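Long-range contacts in flocculation protein FLO11 (Saccharomyces cerevisiae, PDB 4UYT), which mediates homophilic, kin-discriminating adhesion between yeast cells during flocculation and supports substrate adhesion, invasive and pseudohyphal growth and biofilm formation: residues A[114-119]-A[164-169]; A[43-48]-A[104-109]; A[6-11]-A[170-175]. All blocks are in the same frame, centred on the assembly; numbering follows the deposited sequence.

Interaction 1: A[114-119]-A[164-169]. With NA (sodium ion), chain B.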
loop_
_atom_site.group_PDB
_atom_site.type_symbol
_atom_site.label_atom_id
_atom_site.label_comp_id
_atom_site.label_asym_id
_atom_site.label_seq_id
_atom_site.Cartn_x
_atom_site.Cartn_y
_atom_site.Cartn_z
ATOM N N VAL A 114 2.623 -12.723 11.874
ATOM C CA VAL A 114 1.384 -12.658 11.131
ATOM C C VAL A 114 1.602 -11.828 9.869
ATOM O O VAL A 114 2.372 -10.862 9.877
ATOM C CB VAL A 114 0.205 -12.062 11.955
ATOM C CG1 VAL A 114 -0.460 -13.121 12.834
ATOM C CG2 VAL A 114 0.630 -10.794 12.705
ATOM N N TRP A 115 0.849 -12.161 8.837
ATOM C CA TRP A 115 0.801 -11.430 7.597
ATOM C C TRP A 115 -0.039 -10.174 7.711
ATOM O O TRP A 115 -1.149 -10.157 8.262
ATOM C CB TRP A 115 0.179 -12.276 6.492
ATOM C CG TRP A 115 1.047 -13.383 5.970
ATOM C CD1 TRP A 115 0.951 -14.702 6.244
ATOM C CD2 TRP A 115 2.111 -13.238 5.032
ATOM N NE1 TRP A 115 1.889 -15.390 5.536
ATOM C CE2 TRP A 115 2.608 -14.523 4.755
ATOM C CE3 TRP A 115 2.662 -12.149 4.362
ATOM C CZ2 TRP A 115 3.661 -14.743 3.856
ATOM C CZ3 TRP A 115 3.676 -12.373 3.450
ATOM C CH2 TRP A 115 4.175 -13.669 3.209
ATOM N N MET A 116 0.455 -9.125 7.097
ATOM C CA MET A 116 -0.383 -8.007 6.738
ATOM C C MET A 116 -1.554 -8.489 5.872
ATOM O O MET A 116 -1.321 -9.208 4.908
ATOM C CB MET A 116 0.459 -7.043 5.923
ATOM C CG MET A 116 -0.219 -5.746 5.539
ATOM S SD MET A 116 0.859 -4.719 4.542
ATOM C CE MET A 116 0.659 -5.487 2.942
ATOM N N PRO A 117 -2.795 -8.064 6.147
ATOM C CA PRO A 117 -3.886 -8.365 5.208
ATOM C C PRO A 117 -3.692 -7.510 3.973
ATOM O O PRO A 117 -3.367 -6.320 4.100
ATOM C CB PRO A 117 -5.146 -7.965 6.008
ATOM C CG PRO A 117 -4.668 -6.858 6.935
ATOM C CD PRO A 117 -3.234 -7.222 7.279
ATOM N N ASN A 118 -3.887 -8.076 2.794
ATOM C CA ASN A 118 -3.592 -7.362 1.573
ATOM C C ASN A 118 -4.685 -6.347 1.259
ATOM O O ASN A 118 -5.833 -6.455 1.658
ATOM C CB ASN A 118 -3.353 -8.361 0.453
ATOM C CG ASN A 118 -2.074 -9.129 0.663
ATOM O OD1 ASN A 118 -2.062 -10.397 0.609
ATOM N ND2 ASN A 118 -1.013 -8.449 0.920
ATOM N N PHE A 119 -4.289 -5.363 0.487
ATOM C CA PHE A 119 -5.154 -4.260 0.134
ATOM C C PHE A 119 -4.752 -3.781 -1.256
ATOM O O PHE A 119 -3.792 -4.263 -1.855
ATOM C CB PHE A 119 -5.091 -3.134 1.200
ATOM C CG PHE A 119 -3.693 -2.606 1.447
ATOM C CD1 PHE A 119 -3.149 -1.640 0.641
ATOM C CD2 PHE A 119 -2.925 -3.081 2.494
ATOM C CE1 PHE A 119 -1.856 -1.170 0.855
ATOM C CE2 PHE A 119 -1.641 -2.615 2.731
ATOM C CZ PHE A 119 -1.125 -1.649 1.898
ATOM N N PRO A 164 4.852 -6.324 -2.750
ATOM C CA PRO A 164 4.953 -7.452 -1.842
ATOM C C PRO A 164 3.964 -7.384 -0.697
ATOM O O PRO A 164 3.496 -6.330 -0.279
ATOM C CB PRO A 164 6.401 -7.350 -1.298
ATOM C CG PRO A 164 6.852 -5.956 -1.576
ATOM C CD PRO A 164 6.062 -5.475 -2.735
ATOM N N GLY A 165 3.632 -8.561 -0.190
ATOM C CA GLY A 165 3.116 -8.667 1.165
ATOM C C GLY A 165 4.218 -8.586 2.208
ATOM O O GLY A 165 5.420 -8.721 1.887
ATOM N N PHE A 166 3.824 -8.348 3.458
ATOM C CA PHE A 166 4.722 -8.145 4.583
ATOM C C PHE A 166 4.211 -8.910 5.766
ATOM O O PHE A 166 3.005 -9.181 5.884
ATOM C CB PHE A 166 4.816 -6.660 4.949
ATOM C CG PHE A 166 5.541 -5.859 3.926
ATOM C CD1 PHE A 166 4.891 -5.404 2.783
ATOM C CD2 PHE A 166 6.898 -5.539 4.103
ATOM C CE1 PHE A 166 5.601 -4.699 1.825
ATOM C CE2 PHE A 166 7.589 -4.812 3.139
ATOM C CZ PHE A 166 6.930 -4.393 2.023
ATOM N N TYR A 167 5.109 -9.193 6.704
ATOM C CA TYR A 167 4.704 -9.807 7.966
ATOM C C TYR A 167 5.547 -9.244 9.097
ATOM O O TYR A 167 6.574 -8.592 8.903
ATOM C CB TYR A 167 4.783 -11.330 7.859
ATOM C CG TYR A 167 6.164 -11.942 7.698
ATOM C CD1 TYR A 167 7.013 -12.064 8.783
ATOM C CD2 TYR A 167 6.551 -12.529 6.509
ATOM C CE1 TYR A 167 8.217 -12.700 8.711
ATOM C CE2 TYR A 167 7.785 -13.196 6.411
ATOM C CZ TYR A 167 8.612 -13.257 7.538
ATOM O OH TYR A 167 9.834 -13.898 7.529
ATOM N N TRP A 168 5.080 -9.472 10.318
ATOM C CA TRP A 168 5.710 -8.919 11.512
ATOM C C TRP A 168 5.252 -9.742 12.726
ATOM O O TRP A 168 4.407 -10.615 12.640
ATOM C CB TRP A 168 5.356 -7.461 11.700
ATOM C CG TRP A 168 3.893 -7.157 11.701
ATOM C CD1 TRP A 168 3.004 -7.327 12.736
ATOM C CD2 TRP A 168 3.137 -6.623 10.625
ATOM N NE1 TRP A 168 1.740 -6.939 12.359
ATOM C CE2 TRP A 168 1.792 -6.478 11.077
ATOM C CE3 TRP A 168 3.460 -6.204 9.325
ATOM C CZ2 TRP A 168 0.798 -5.897 10.309
ATOM C CZ3 TRP A 168 2.473 -5.635 8.558
ATOM C CH2 TRP A 168 1.160 -5.478 9.054
ATOM N N ASN A 169 5.833 -9.423 13.872
ATOM C CA ASN A 169 5.560 -10.178 15.084
ATOM C C ASN A 169 4.141 -9.925 15.638
ATOM O O ASN A 169 3.707 -8.781 15.771
ATOM C CB ASN A 169 6.573 -9.891 16.170
ATOM C CG ASN A 169 7.866 -10.669 15.979
ATOM O OD1 ASN A 169 8.306 -10.925 14.854
ATOM N ND2 ASN A 169 8.495 -11.031 17.074
HETATM NA NA NA B . 2.409 -18.217 5.199
HETATM O O HOH W 1 0.662 -9.395 2.951
HETATM O O HOH W 2 4.115 -19.661 6.457
#
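Val114 and Trp115 pair with Trp168 and Tyr167 as antiparallel neighbours in the small three-stranded sheet of the adhesin domain, where residues 113-115 form an outer strand beside 166-169. Two backbone bonds close the hydrogen-bonded pair of Val114 and Trp168: Val114 N donates to Trp168 O (2.9 Å) and Trp168 N donates back to Val114 O. Met116 N continues the pairing beyond the strand by donating to Phe166 O at 2.8 Å. Trp115 and Tyr167, a non-hydrogen-bonded pair, share one face of the sheet. There the edge of the Tyr167 ring, led by CD2, meets one face of the indole of Trp115 in a T-shaped stack, with centroids 5.6 Å apart and planes at 79°. Tyr167 chi1 of 67° sets CG between the backbone N and the carbonyl carbon, which turns the edge of the phenol to the indole face. A sodium ion lies in the plane of that indole, 2.9 Å from NE1, an unusual neighbour for a nitrogen that carries hydrogen. On the face bearing Val114, the indole of Trp168 runs under the start of the loop, and Met116 CB rests 3.6 Å from Trp168 CH2. Tyr47 adds an edge-to-face contact to Trp168, and Ile49 touches both Met116 and Trp168. A water donates to Met116 O (2.8 Å) and is held weakly by Asn118 ND2, which also bonds Thr148. Polar backbone pairing is thus flanked by aromatic surfaces on both faces, and the partly exposed Trp115-Tyr167 pair is consistent with the surface aromatic bands that confer homophilic binding.

Interaction 2: A[43-48]-A[104-109]. With NA (sodium ion), chain G; NA (sodium ion), chain F.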
loop_
_atom_site.group_PDB
_atom_site.type_symbol
_atom_site.label_atom_id
_atom_site.label_comp_id
_atom_site.label_asym_id
_atom_site.label_seq_id
_atom_site.Cartn_x
_atom_site.Cartn_y
_atom_site.Cartn_z
ATOM N N GLN A 43 -3.968 -3.022 20.056
ATOM C CA GLN A 43 -4.558 -3.978 20.982
ATOM C C GLN A 43 -5.231 -5.041 20.101
ATOM O O GLN A 43 -5.279 -4.908 18.879
ATOM C CB GLN A 43 -5.543 -3.360 21.963
ATOM C CG GLN A 43 -6.733 -2.704 21.290
ATOM C CD GLN A 43 -7.759 -2.228 22.279
ATOM O OE1 GLN A 43 -7.482 -1.366 23.083
ATOM N NE2 GLN A 43 -8.955 -2.806 22.248
ATOM N N ASP A 44 -5.776 -6.082 20.711
ATOM C CA ASP A 44 -6.453 -7.121 19.951
ATOM C C ASP A 44 -5.489 -7.631 18.881
ATOM O O ASP A 44 -4.328 -7.947 19.211
ATOM C CB ASP A 44 -7.798 -6.606 19.392
ATOM C CG ASP A 44 -8.743 -6.082 20.477
ATOM O OD1 ASP A 44 -8.799 -6.682 21.572
ATOM O OD2 ASP A 44 -9.408 -5.058 20.237
ATOM N N ASN A 45 -5.960 -7.730 17.653
ATOM C CA ASN A 45 -5.042 -8.025 16.511
ATOM C C ASN A 45 -4.941 -6.850 15.560
ATOM O O ASN A 45 -4.759 -7.019 14.347
ATOM C CB ASN A 45 -5.448 -9.308 15.758
ATOM C CG ASN A 45 -5.218 -10.501 16.629
ATOM O OD1 ASN A 45 -4.072 -10.792 16.972
ATOM N ND2 ASN A 45 -6.262 -11.197 16.991
ATOM N N THR A 46 -5.046 -5.662 16.144
ATOM C CA THR A 46 -5.063 -4.419 15.415
ATOM C C THR A 46 -3.683 -3.766 15.483
ATOM O O THR A 46 -3.115 -3.610 16.580
ATOM C CB THR A 46 -6.101 -3.486 16.017
ATOM O OG1 THR A 46 -7.360 -4.162 16.023
ATOM C CG2 THR A 46 -6.219 -2.222 15.221
ATOM N N TYR A 47 -3.175 -3.374 14.310
ATOM C CA TYR A 47 -1.857 -2.733 14.189
ATOM C C TYR A 47 -2.021 -1.463 13.402
ATOM O O TYR A 47 -2.762 -1.408 12.424
ATOM C CB TYR A 47 -0.864 -3.653 13.437
ATOM C CG TYR A 47 -0.704 -4.983 14.092
ATOM C CD1 TYR A 47 -1.617 -6.008 13.890
ATOM C CD2 TYR A 47 0.379 -5.231 14.928
ATOM C CE1 TYR A 47 -1.478 -7.200 14.514
ATOM C CE2 TYR A 47 0.533 -6.453 15.541
ATOM C CZ TYR A 47 -0.411 -7.441 15.333
ATOM O OH TYR A 47 -0.244 -8.644 15.941
ATOM N N GLN A 48 -1.271 -0.452 13.840
ATOM C CA GLN A 48 -1.144 0.789 13.110
ATOM C C GLN A 48 0.117 0.693 12.268
ATOM O O GLN A 48 1.208 0.498 12.804
ATOM C CB GLN A 48 -1.065 1.958 14.081
ATOM C CG GLN A 48 -1.052 3.293 13.377
ATOM C CD GLN A 48 -1.207 4.430 14.329
ATOM O OE1 GLN A 48 -0.341 4.670 15.142
ATOM N NE2 GLN A 48 -2.320 5.137 14.242
ATOM N N TYR A 104 -6.224 -5.340 10.738
ATOM C CA TYR A 104 -6.312 -6.517 11.562
ATOM C C TYR A 104 -5.461 -7.593 10.891
ATOM O O TYR A 104 -5.740 -8.012 9.763
ATOM C CB TYR A 104 -7.757 -7.024 11.664
ATOM C CG TYR A 104 -8.798 -6.018 12.070
ATOM C CD1 TYR A 104 -8.600 -5.110 13.105
ATOM C CD2 TYR A 104 -10.044 -6.020 11.426
ATOM C CE1 TYR A 104 -9.582 -4.220 13.492
ATOM C CE2 TYR A 104 -11.024 -5.124 11.801
ATOM C CZ TYR A 104 -10.802 -4.232 12.829
ATOM O OH TYR A 104 -11.807 -3.376 13.172
ATOM N N ALA A 105 -4.377 -7.991 11.554
ATOM C CA ALA A 105 -3.419 -8.973 10.973
ATOM C C ALA A 105 -3.506 -10.223 11.785
ATOM O O ALA A 105 -3.160 -10.208 12.972
ATOM C CB ALA A 105 -2.002 -8.406 10.971
ATOM N N THR A 106 -4.009 -11.282 11.185
ATOM C CA THR A 106 -4.306 -12.490 11.900
ATOM C C THR A 106 -3.795 -13.777 11.242
ATOM O O THR A 106 -3.768 -14.771 11.926
ATOM C CB THR A 106 -5.812 -12.638 12.160
ATOM O OG1 THR A 106 -6.448 -12.728 10.886
ATOM C CG2 THR A 106 -6.351 -11.477 12.968
ATOM N N GLN A 107 -3.439 -13.791 9.960
ATOM C CA GLN A 107 -3.039 -15.046 9.323
ATOM C C GLN A 107 -1.594 -15.336 9.665
ATOM O O GLN A 107 -0.703 -14.563 9.354
ATOM C CB GLN A 107 -3.250 -14.989 7.804
ATOM C CG GLN A 107 -4.701 -14.769 7.392
ATOM C CD GLN A 107 -5.670 -15.618 8.175
ATOM O OE1 GLN A 107 -6.451 -15.092 9.028
ATOM N NE2 GLN A 107 -5.605 -16.942 7.935
ATOM N N ASP A 108 -1.344 -16.444 10.330
ATOM C CA ASP A 108 0.005 -16.752 10.805
ATOM C C ASP A 108 0.970 -17.098 9.669
ATOM O O ASP A 108 0.665 -17.897 8.782
ATOM C CB ASP A 108 -0.017 -17.953 11.746
ATOM C CG ASP A 108 -0.785 -17.721 13.010
ATOM O OD1 ASP A 108 -0.838 -16.581 13.477
ATOM O OD2 ASP A 108 -1.356 -18.686 13.554
ATOM N N VAL A 109 2.167 -16.549 9.769
ATOM C CA VAL A 109 3.332 -17.025 9.034
ATOM C C VAL A 109 3.928 -18.224 9.745
ATOM O O VAL A 109 4.387 -19.182 9.128
ATOM C CB VAL A 109 4.423 -15.943 8.981
ATOM C CG1 VAL A 109 5.615 -16.412 8.133
ATOM C CG2 VAL A 109 3.866 -14.655 8.427
HETATM NA NA NA G . 2.997 2.687 12.458
HETATM NA NA NA F . 5.362 -21.785 9.378
HETATM O O HOH W 3 -1.889 -10.565 15.385
HETATM O O HOH W 4 2.347 4.291 14.131
#
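Thr46 and Tyr104 lie side by side and point the same way from a non-hydrogen-bonded antiparallel pair. With OG1 anti to the carbonyl carbon (chi1 -56°), the hydroxyl of Thr46 comes to the edge of the Tyr104 ring, 3.3 Å from CD1. One residue away, Asn45 O accepts the single direct hydrogen bond of the contact, from Ala105 N at 3.0 Å, and a CA-H of Tyr104 reaches the same oxygen. The side chains of Asn45 and Thr106 cross at about a right angle, with Asn45 CB 3.6 Å from Thr106 CG2. Tyr47, with CG anti to its carbonyl carbon (chi1 -57°), brings the CD1-CE1 side of its ring to the methyl of Ala105, CE1 to CB 3.8 Å. A water in the plane of that ring takes the Tyr47 OH hydrogen (2.6 Å) and donates to Asn45 OD1 and to Ala105 O. Tyr47 OH in turn accepts from Asp171 N, so the phenol oxygen has two partners, which restrain its position. Farther along, Gln48 O and Ser38 OG bind a sodium ion. Gln43 O accepts from Thr46 N (2.8 Å), the bond of a beta-turn. This is the tip of a beta-hairpin joining strands 32-43 and 46-55, met by the end of strand 96-104 within the fibronectin type III-like domain.

Interaction 3: A[6-11]-A[170-175]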
loop_
_atom_site.group_PDB
_atom_site.type_symbol
_atom_site.label_atom_id
_atom_site.label_comp_id
_atom_site.label_asym_id
_atom_site.label_seq_id
_atom_site.Cartn_x
_atom_site.Cartn_y
_atom_site.Cartn_z
ATOM N N THR A 6 2.976 -0.668 20.890
ATOM C CA THR A 6 4.121 -1.581 20.959
ATOM C C THR A 6 4.755 -1.677 19.571
ATOM O O THR A 6 4.143 -2.234 18.663
ATOM C CB THR A 6 3.729 -2.967 21.468
ATOM O OG1 THR A 6 2.973 -2.855 22.686
ATOM C CG2 THR A 6 4.942 -3.790 21.749
ATOM N N SER A 7 5.932 -1.102 19.402
ATOM C CA SER A 7 6.568 -1.091 18.100
ATOM C C SER A 7 7.192 -2.433 17.760
ATOM O O SER A 7 7.893 -3.018 18.578
ATOM C CB SER A 7 7.624 -0.010 18.029
ATOM O OG SER A 7 7.036 1.260 18.166
ATOM N N CYS A 8 6.929 -2.891 16.535
ATOM C CA CYS A 8 7.573 -4.070 15.977
ATOM C C CYS A 8 8.955 -3.708 15.448
ATOM O O CYS A 8 9.122 -2.766 14.683
ATOM C CB CYS A 8 6.774 -4.620 14.812
ATOM S SG CYS A 8 5.440 -5.789 15.203
ATOM N N ASN A 9 9.961 -4.492 15.797
ATOM C CA ASN A 9 11.324 -4.254 15.345
ATOM C C ASN A 9 11.583 -4.764 13.926
ATOM O O ASN A 9 12.235 -4.090 13.167
ATOM C CB ASN A 9 12.326 -4.884 16.292
ATOM C CG ASN A 9 12.360 -4.213 17.657
ATOM O OD1 ASN A 9 11.881 -3.092 17.864
ATOM N ND2 ASN A 9 12.915 -4.923 18.623
ATOM N N SER A 10 11.073 -5.923 13.600
ATOM C CA SER A 10 11.356 -6.576 12.307
ATOM C C SER A 10 10.103 -6.615 11.443
ATOM O O SER A 10 9.180 -7.361 11.710
ATOM C CB SER A 10 11.830 -7.993 12.555
ATOM O OG SER A 10 12.084 -8.687 11.337
ATOM N N ILE A 11 10.128 -5.876 10.340
ATOM C CA ILE A 11 9.060 -5.828 9.377
ATOM C C ILE A 11 9.633 -6.488 8.136
ATOM O O ILE A 11 10.617 -6.009 7.582
ATOM C CB ILE A 11 8.624 -4.380 9.092
ATOM C CG1 ILE A 11 8.170 -3.686 10.379
ATOM C CG2 ILE A 11 7.545 -4.363 8.041
ATOM C CD1 ILE A 11 8.091 -2.189 10.238
ATOM N N ILE A 170 3.503 -10.999 16.045
ATOM C CA ILE A 170 2.219 -10.944 16.746
ATOM C C ILE A 170 2.370 -10.069 17.986
ATOM O O ILE A 170 3.309 -10.239 18.784
ATOM C CB ILE A 170 1.752 -12.359 17.111
ATOM C CG1 ILE A 170 1.447 -13.175 15.850
ATOM C CG2 ILE A 170 0.530 -12.319 18.029
ATOM C CD1 ILE A 170 1.387 -14.671 16.086
ATOM N N ASP A 171 1.448 -9.128 18.133
ATOM C CA ASP A 171 1.386 -8.160 19.232
ATOM C C ASP A 171 2.665 -7.312 19.320
ATOM O O ASP A 171 2.902 -6.631 20.325
ATOM C CB ASP A 171 1.084 -8.838 20.559
ATOM C CG ASP A 171 -0.204 -9.634 20.528
ATOM O OD1 ASP A 171 -1.085 -9.291 19.690
ATOM O OD2 ASP A 171 -0.331 -10.602 21.302
ATOM N N CYS A 172 3.480 -7.328 18.247
ATOM C CA CYS A 172 4.792 -6.701 18.298
ATOM C C CYS A 172 5.607 -7.103 19.519
ATOM O O CYS A 172 6.402 -6.327 20.031
ATOM C CB CYS A 172 4.757 -5.220 18.093
ATOM S SG CYS A 172 4.126 -4.794 16.427
ATOM N N ASP A 173 5.426 -8.341 19.965
ATOM C CA ASP A 173 6.254 -8.877 21.013
ATOM C C ASP A 173 7.583 -9.297 20.394
ATOM O O ASP A 173 7.704 -10.341 19.751
ATOM C CB ASP A 173 5.585 -10.062 21.664
ATOM C CG ASP A 173 6.406 -10.678 22.753
ATOM O OD1 ASP A 173 7.596 -10.344 22.889
ATOM O OD2 ASP A 173 5.824 -11.465 23.553
ATOM N N ASN A 174 8.582 -8.441 20.542
ATOM C CA ASN A 174 9.861 -8.641 19.857
ATOM C C ASN A 174 10.710 -9.741 20.474
ATOM O O ASN A 174 11.737 -10.106 19.915
ATOM C CB ASN A 174 10.626 -7.336 19.833
ATOM C CG ASN A 174 9.908 -6.273 19.045
ATOM O OD1 ASN A 174 9.499 -5.220 19.602
ATOM N ND2 ASN A 174 9.683 -6.534 17.805
ATOM N N ASN A 175 10.274 -10.315 21.578
ATOM C CA ASN A 175 10.929 -11.405 22.236
ATOM C C ASN A 175 10.294 -12.727 21.923
ATOM O O ASN A 175 10.758 -13.741 22.433
ATOM C CB ASN A 175 10.932 -11.176 23.765
ATOM C CG ASN A 175 12.025 -11.917 24.475
ATOM O OD1 ASN A 175 13.121 -12.043 23.957
ATOM N ND2 ASN A 175 11.723 -12.415 25.679
#
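The amides of Asn9 and Asn174 are stacked face to face, their planes 2° apart, although the two side chains cross at about a right angle. One face of Asn174 is covered by the Asn9 amide, whose ND2 lies 3.3 Å from Asn174 CG. The outer end of the Asn174 amide reaches between the backbone atoms Ser7 O and Asn9 N. Next to these amides, Cys8 and Cys172 are joined by a disulfide, SG to SG 2.1 Å, with a left-handed chi3 of -92°. Cys172 has SG anti to its carbonyl carbon, chi1 -63°, which turns the sulfur to Cys8 while CB stays 3.1 Å from Thr6 O. The methyl CG2 of Thr6 packs against Cys172 O at 3.4 Å. The chain at Asp171 and Cys172 has positive phi, and the turn is closed by Asp173 N to Ile170 O (3.1 Å). An Asx turn follows, Asp173 OD1 accepting from Asn175 N at 3.0 Å. Strand 32-43 backs the site, with Val39 against Cys8 and Trp41 against both Thr6 and Asp171. The disulfide is the one covalent tie between the segments, and the amide stack and the Thr6 methyl pack around it; apt for a secreted cell-wall protein, it ties the C-terminal end of this domain to the segment that opens it.

How the interactions relate
Starting at the N terminus, residues 6-11 come first, and their partner 170-175 arrives only near the end of the chain, so interaction 3 closes a loop holding nearly the whole domain. Inside it, interaction 2 closes when 104-109 reaches the hairpin tip at 43-48. Interaction 1 opens just afterwards at 114-119 and closes at 164-169; these two stand in series and none of the three cross. Interactions 2 and 3 both reach the four-stranded sheet, at 46-55 with the end of 96-104 and at 6-7, its opposite outer strand, whereas interaction 1 belongs to the three-stranded sheet. Interaction 1 meets interaction 2 where Trp115 N probably bonds Gln107 O, and interaction 3 where Trp168 abuts Cys8 SG.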